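Local structure of lipoxygenase (Cyanothece sp., 5EK8) at residues 85-89 / 101-107; 204-208 / 223-228. The protein is a 9R-lipoxygenase with a non-heme iron, an enzyme that probably adds molecular oxygen to polyunsaturated fatty acids. All coordinates share one frame; numbering follows the deposited sequence.

Interaction 1: 85-89 / 101-107; sequences DYLGK and YYDPEKA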
loop_
_atom_site.group_PDB
_atom_site.type_symbol
_atom_site.label_atom_id
_atom_site.label_comp_id
_atom_site.label_asym_id
_atom_site.label_seq_id
_atom_site.Cartn_x
_atom_site.Cartn_y
_atom_site.Cartn_z
ATOM N N ASP A 85 5.831 -20.827 -33.347
ATOM C CA ASP A 85 7.268 -21.075 -33.490
ATOM C C ASP A 85 8.098 -19.814 -33.257
ATOM O O ASP A 85 7.747 -18.745 -33.729
ATOM C CB ASP A 85 7.579 -21.650 -34.874
ATOM C CG ASP A 85 6.783 -22.908 -35.178
ATOM O OD1 ASP A 85 6.953 -23.910 -34.449
ATOM O OD2 ASP A 85 5.996 -22.894 -36.153
ATOM N N TYR A 86 9.204 -19.937 -32.533
ATOM C CA TYR A 86 10.060 -18.782 -32.273
ATOM C C TYR A 86 10.948 -18.462 -33.473
ATOM O O TYR A 86 11.570 -19.352 -34.060
ATOM C CB TYR A 86 10.916 -19.020 -31.031
ATOM C CG TYR A 86 12.051 -18.036 -30.865
ATOM C CD1 TYR A 86 11.817 -16.737 -30.416
ATOM C CD2 TYR A 86 13.362 -18.406 -31.151
ATOM C CE1 TYR A 86 12.859 -15.838 -30.258
ATOM C CE2 TYR A 86 14.405 -17.518 -30.998
ATOM C CZ TYR A 86 14.152 -16.237 -30.553
ATOM O OH TYR A 86 15.202 -15.361 -30.401
ATOM N N LEU A 87 11.005 -17.180 -33.828
ATOM C CA LEU A 87 11.715 -16.746 -35.029
ATOM C C LEU A 87 12.876 -15.793 -34.736
ATOM O O LEU A 87 13.877 -15.800 -35.455
ATOM C CB LEU A 87 10.739 -16.085 -36.009
ATOM C CG LEU A 87 9.552 -16.951 -36.441
ATOM C CD1 LEU A 87 8.740 -16.255 -37.515
ATOM C CD2 LEU A 87 10.011 -18.336 -36.913
ATOM N N GLY A 88 12.747 -14.977 -33.690
ATOM C CA GLY A 88 13.793 -14.027 -33.347
ATOM C C GLY A 88 13.503 -13.119 -32.165
ATOM O O GLY A 88 12.348 -12.911 -31.794
ATOM N N LYS A 89 14.564 -12.569 -31.580
ATOM C CA LYS A 89 14.453 -11.707 -30.404
ATOM C C LYS A 89 14.877 -10.272 -30.700
ATOM O O LYS A 89 15.299 -9.959 -31.810
ATOM C CB LYS A 89 15.305 -12.258 -29.263
ATOM C CG LYS A 89 14.544 -13.044 -28.217
ATOM C CD LYS A 89 15.519 -13.776 -27.310
ATOM C CE LYS A 89 16.651 -12.859 -26.873
ATOM N NZ LYS A 89 17.751 -13.614 -26.221
ATOM N N TYR A 101 15.712 -8.946 -35.994
ATOM C CA TYR A 101 16.140 -9.921 -36.987
ATOM C C TYR A 101 15.533 -11.284 -36.669
ATOM O O TYR A 101 15.817 -11.867 -35.620
ATOM C CB TYR A 101 17.664 -10.009 -37.044
ATOM C CG TYR A 101 18.316 -8.761 -37.596
ATOM C CD1 TYR A 101 18.496 -8.598 -38.966
ATOM C CD2 TYR A 101 18.742 -7.744 -36.752
ATOM C CE1 TYR A 101 19.087 -7.455 -39.480
ATOM C CE2 TYR A 101 19.334 -6.598 -37.256
ATOM C CZ TYR A 101 19.505 -6.460 -38.622
ATOM O OH TYR A 101 20.094 -5.324 -39.129
ATOM N N TYR A 102 14.687 -11.782 -37.566
ATOM C CA TYR A 102 14.073 -13.092 -37.365
ATOM C C TYR A 102 14.314 -14.027 -38.546
ATOM O O TYR A 102 14.529 -13.583 -39.673
ATOM C CB TYR A 102 12.569 -12.951 -37.097
ATOM C CG TYR A 102 11.715 -12.592 -38.298
ATOM C CD1 TYR A 102 11.084 -13.579 -39.047
ATOM C CD2 TYR A 102 11.513 -11.265 -38.662
ATOM C CE1 TYR A 102 10.294 -13.260 -40.133
ATOM C CE2 TYR A 102 10.721 -10.935 -39.749
ATOM C CZ TYR A 102 10.116 -11.938 -40.481
ATOM O OH TYR A 102 9.327 -11.624 -41.562
ATOM N N ASP A 103 14.284 -15.327 -38.268
ATOM C CA ASP A 103 14.515 -16.346 -39.284
ATOM C C ASP A 103 13.206 -17.027 -39.667
ATOM O O ASP A 103 12.552 -17.634 -38.823
ATOM C CB ASP A 103 15.533 -17.374 -38.776
ATOM C CG ASP A 103 15.803 -18.485 -39.777
ATOM O OD1 ASP A 103 15.400 -18.361 -40.954
ATOM O OD2 ASP A 103 16.436 -19.485 -39.386
ATOM N N PRO A 104 12.817 -16.922 -40.948
ATOM C CA PRO A 104 11.594 -17.575 -41.424
ATOM C C PRO A 104 11.688 -19.097 -41.393
ATOM O O PRO A 104 10.660 -19.756 -41.341
ATOM C CB PRO A 104 11.465 -17.071 -42.868
ATOM C CG PRO A 104 12.274 -15.818 -42.915
ATOM C CD PRO A 104 13.420 -16.065 -41.983
ATOM N N GLU A 105 12.900 -19.642 -41.411
ATOM C CA GLU A 105 13.087 -21.085 -41.551
ATOM C C GLU A 105 12.667 -21.893 -40.326
ATOM O O GLU A 105 12.481 -23.107 -40.422
ATOM C CB GLU A 105 14.544 -21.397 -41.886
ATOM C CG GLU A 105 14.989 -20.872 -43.236
ATOM C CD GLU A 105 16.457 -21.135 -43.503
ATOM O OE1 GLU A 105 16.968 -22.187 -43.060
ATOM O OE2 GLU A 105 17.102 -20.287 -44.154
ATOM N N LYS A 106 12.511 -21.235 -39.181
ATOM C CA LYS A 106 11.992 -21.918 -38.002
ATOM C C LYS A 106 10.481 -22.108 -38.149
ATOM O O LYS A 106 9.805 -22.578 -37.232
ATOM C CB LYS A 106 12.339 -21.149 -36.728
ATOM C CG LYS A 106 13.830 -20.859 -36.585
ATOM C CD LYS A 106 14.287 -20.869 -35.129
ATOM C CE LYS A 106 14.386 -22.290 -34.588
ATOM N NZ LYS A 106 14.939 -22.339 -33.203
ATOM N N ALA A 107 9.967 -21.731 -39.317
ATOM C CA ALA A 107 8.654 -22.165 -39.774
ATOM C C ALA A 107 8.590 -23.678 -39.774
ATOM O O ALA A 107 7.722 -24.283 -39.144
ATOM C CB ALA A 107 8.373 -21.645 -41.170
#
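One backbone hydrogen bond joins 85-89 to 101-107: the N-H of Asp-103 donates to Leu-87 O at 2.9 Å, nearly straight at 168° but from above the carbonyl plane. The two backbones come closest at Gly-88 and Tyr-102, whose CA atoms are 4.1 Å apart. Leu-87 makes the largest contribution to the contact. With CG anti to the carbonyl carbon (chi1 -57°) and the branch extended beyond it, CD1 reaches CD1 of the Tyr-102 ring at 3.9 Å. These two side chains run side by side in the same direction. Leu-87 CD2 meets Lys-106 CB at 3.7 Å, and here the side chains slide past each other in opposite directions. Lys-106 bends at chi2 and chi3 and brings CB and CD against Tyr-86 O. On the loop, Asp-103 OD1 accepts from Glu-105 N, which makes an Asx turn. Cutting Leu-87 back to an alanine would remove both methyls and is likely to leave a gap between the Tyr-102 ring and Lys-106 CB. Leu-87 and Gly-88 form a classic beta bulge opposite Val-75 of strand 72-79. Lys-47 makes salt bridges with Asp-103 and Glu-105. Strands 82-91 and 97-102 are edge strands of two different sheets. Leu-87 and Tyr-102 both pack on Val-75 and on Leu-115 of strand 115-126, between the sheets, consistent with the beta sandwich of a PLAT domain.

Interaction 2: 204-208 / 223-228; sequences IKAKH and QIQADY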
loop_
_atom_site.group_PDB
_atom_site.type_symbol
_atom_site.label_atom_id
_atom_site.label_comp_id
_atom_site.label_asym_id
_atom_site.label_seq_id
_atom_site.Cartn_x
_atom_site.Cartn_y
_atom_site.Cartn_z
ATOM N N ILE A 204 -15.642 -18.508 11.522
ATOM C CA ILE A 204 -16.024 -17.797 12.737
ATOM C C ILE A 204 -16.949 -16.631 12.395
ATOM O O ILE A 204 -18.071 -16.528 12.904
ATOM C CB ILE A 204 -14.785 -17.265 13.497
ATOM C CG1 ILE A 204 -13.710 -18.348 13.626
ATOM C CG2 ILE A 204 -15.175 -16.747 14.865
ATOM C CD1 ILE A 204 -14.130 -19.543 14.460
ATOM N N LYS A 205 -16.459 -15.758 11.521
ATOM C CA LYS A 205 -17.211 -14.600 11.063
ATOM C C LYS A 205 -18.544 -15.036 10.466
ATOM O O LYS A 205 -19.568 -14.390 10.664
ATOM C CB LYS A 205 -16.389 -13.812 10.040
ATOM C CG LYS A 205 -16.862 -12.386 9.798
ATOM C CD LYS A 205 -17.818 -12.294 8.615
ATOM C CE LYS A 205 -17.115 -12.569 7.290
ATOM N NZ LYS A 205 -18.076 -12.621 6.149
ATOM N N ALA A 206 -18.517 -16.149 9.744
ATOM C CA ALA A 206 -19.715 -16.707 9.137
ATOM C C ALA A 206 -20.705 -17.134 10.209
ATOM O O ALA A 206 -21.890 -16.801 10.137
ATOM C CB ALA A 206 -19.359 -17.879 8.240
ATOM N N LYS A 207 -20.209 -17.871 11.202
ATOM C CA LYS A 207 -21.023 -18.279 12.343
ATOM C C LYS A 207 -21.722 -17.077 12.971
ATOM O O LYS A 207 -22.934 -17.093 13.200
ATOM C CB LYS A 207 -20.165 -18.984 13.392
ATOM C CG LYS A 207 -20.963 -19.564 14.550
ATOM C CD LYS A 207 -20.119 -19.693 15.811
ATOM C CE LYS A 207 -20.973 -20.083 17.012
ATOM N NZ LYS A 207 -20.293 -19.805 18.310
ATOM N N HIS A 208 -20.949 -16.028 13.232
ATOM C CA HIS A 208 -21.486 -14.837 13.873
ATOM C C HIS A 208 -22.534 -14.153 13.009
ATOM O O HIS A 208 -23.591 -13.755 13.498
ATOM C CB HIS A 208 -20.361 -13.863 14.198
ATOM C CG HIS A 208 -19.378 -14.396 15.189
ATOM N ND1 HIS A 208 -18.106 -13.888 15.322
ATOM C CD2 HIS A 208 -19.483 -15.393 16.101
ATOM C CE1 HIS A 208 -17.467 -14.550 16.272
ATOM N NE2 HIS A 208 -18.280 -15.470 16.758
ATOM N N GLN A 223 -19.034 -13.289 23.355
ATOM C CA GLN A 223 -18.983 -14.497 22.538
ATOM C C GLN A 223 -18.140 -14.300 21.275
ATOM O O GLN A 223 -17.330 -15.163 20.915
ATOM C CB GLN A 223 -20.397 -14.933 22.166
ATOM C CG GLN A 223 -20.472 -16.253 21.430
ATOM C CD GLN A 223 -21.900 -16.652 21.123
ATOM O OE1 GLN A 223 -22.838 -16.203 21.788
ATOM N NE2 GLN A 223 -22.078 -17.487 20.103
ATOM N N ILE A 224 -18.336 -13.163 20.607
ATOM C CA ILE A 224 -17.563 -12.821 19.414
ATOM C C ILE A 224 -16.085 -12.734 19.752
ATOM O O ILE A 224 -15.241 -13.275 19.035
ATOM C CB ILE A 224 -18.016 -11.481 18.795
ATOM C CG1 ILE A 224 -19.443 -11.593 18.269
ATOM C CG2 ILE A 224 -17.090 -11.064 17.659
ATOM C CD1 ILE A 224 -19.987 -10.291 17.738
ATOM N N GLN A 225 -15.775 -12.059 20.853
ATOM C CA GLN A 225 -14.387 -11.904 21.263
ATOM C C GLN A 225 -13.756 -13.257 21.586
ATOM O O GLN A 225 -12.651 -13.557 21.135
ATOM C CB GLN A 225 -14.281 -10.976 22.464
ATOM C CG GLN A 225 -12.874 -10.469 22.701
ATOM C CD GLN A 225 -12.449 -9.433 21.673
ATOM O OE1 GLN A 225 -12.817 -8.255 21.763
ATOM N NE2 GLN A 225 -11.672 -9.867 20.688
ATOM N N ALA A 226 -14.472 -14.069 22.361
ATOM C CA ALA A 226 -14.004 -15.402 22.734
ATOM C C ALA A 226 -13.731 -16.282 21.520
ATOM O O ALA A 226 -12.729 -16.998 21.481
ATOM C CB ALA A 226 -15.016 -16.079 23.644
ATOM N N ASP A 227 -14.620 -16.220 20.531
ATOM C CA ASP A 227 -14.529 -17.107 19.373
ATOM C C ASP A 227 -13.341 -16.788 18.458
ATOM O O ASP A 227 -12.927 -17.633 17.658
ATOM C CB ASP A 227 -15.834 -17.072 18.575
ATOM C CG ASP A 227 -16.938 -17.888 19.232
ATOM O OD1 ASP A 227 -16.660 -18.551 20.254
ATOM O OD2 ASP A 227 -18.081 -17.877 18.728
ATOM N N TYR A 228 -12.797 -15.580 18.573
ATOM C CA TYR A 228 -11.545 -15.243 17.896
ATOM C C TYR A 228 -10.387 -15.361 18.879
ATOM O O TYR A 228 -10.591 -15.255 20.085
ATOM C CB TYR A 228 -11.583 -13.829 17.308
ATOM C CG TYR A 228 -12.512 -13.638 16.129
ATOM C CD1 TYR A 228 -12.153 -14.063 14.858
ATOM C CD2 TYR A 228 -13.735 -13.001 16.285
ATOM C CE1 TYR A 228 -12.999 -13.875 13.778
ATOM C CE2 TYR A 228 -14.587 -12.808 15.212
ATOM C CZ TYR A 228 -14.216 -13.247 13.962
ATOM O OH TYR A 228 -15.065 -13.055 12.897
#
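His-208, Tyr-228, Ile-204 and Ile-224 form the tightly packed part of this contact. Helix segments 204-208 and 223-227 run nearly antiparallel, with axes 10.7 Å apart at 162°, and Tyr-228 follows directly after the second. The His-208 ring is covered on one face by Ile-224 CG1, a CH-pi contact 4.0 Å from the ring centroid. Ile-204 O lies over the opposite face, toward the rim. Tyr-228 CE2 comes to the edge of the imidazole, 3.5 Å from His-208 CE1, and the two rings meet obliquely. Ile-204 CG2 sits over the face of the Tyr-228 ring, 3.8 Å from its centroid. It gets there because CG2 is anti to the backbone N, with CG1 beside that N (chi1 -47°). Thr-612 of helix 608-623 hydrogen-bonds to both His-208 ND1 and Tyr-228 OH, so it joins the polar ends of the two rings. The solvent side holds Lys-207, Gln-223 and Asp-227. The extended chain of exposed Lys-207 crosses Asp-227 at about a right angle. Its NZ makes a salt bridge with Asp-227 OD2 at 3.0 Å, on the syn side, tilted out of the carboxylate plane. Gln-223 NE2 lies near this NZ without a bond, both being donors. His-208 NE2 donates to the anti lone pair of OD2 at 3.1 Å and 161°, a His-carboxylate hydrogen bond with nearly coplanar groups. Two donors therefore grip one oxygen. With both ring nitrogens bonded, imidazole rotation is likely to be restricted. The carboxylate may favour a protonated His-208, but the Lys-207 charge would work against this.

Overall arrangement
From the N terminus the chain first passes through helices 2-21 and 24-36 and then enters a beta domain, probably the PLAT domain named for this entry. There interaction 1 closes a short loop, with 11 residues between its segments, and joins the edge at strand 82-91 to the turn after strand 97-102. The chain then completes the remaining strands and passes into the helical part. Interaction 2 closes a second short loop, with 14 residues between its segments, and pairs helix 188-214 with helix 221-227. The two contacts follow in series, neither nested nor crossed. Their centres lie 61 Å apart, and both are away from the iron and sodium sites.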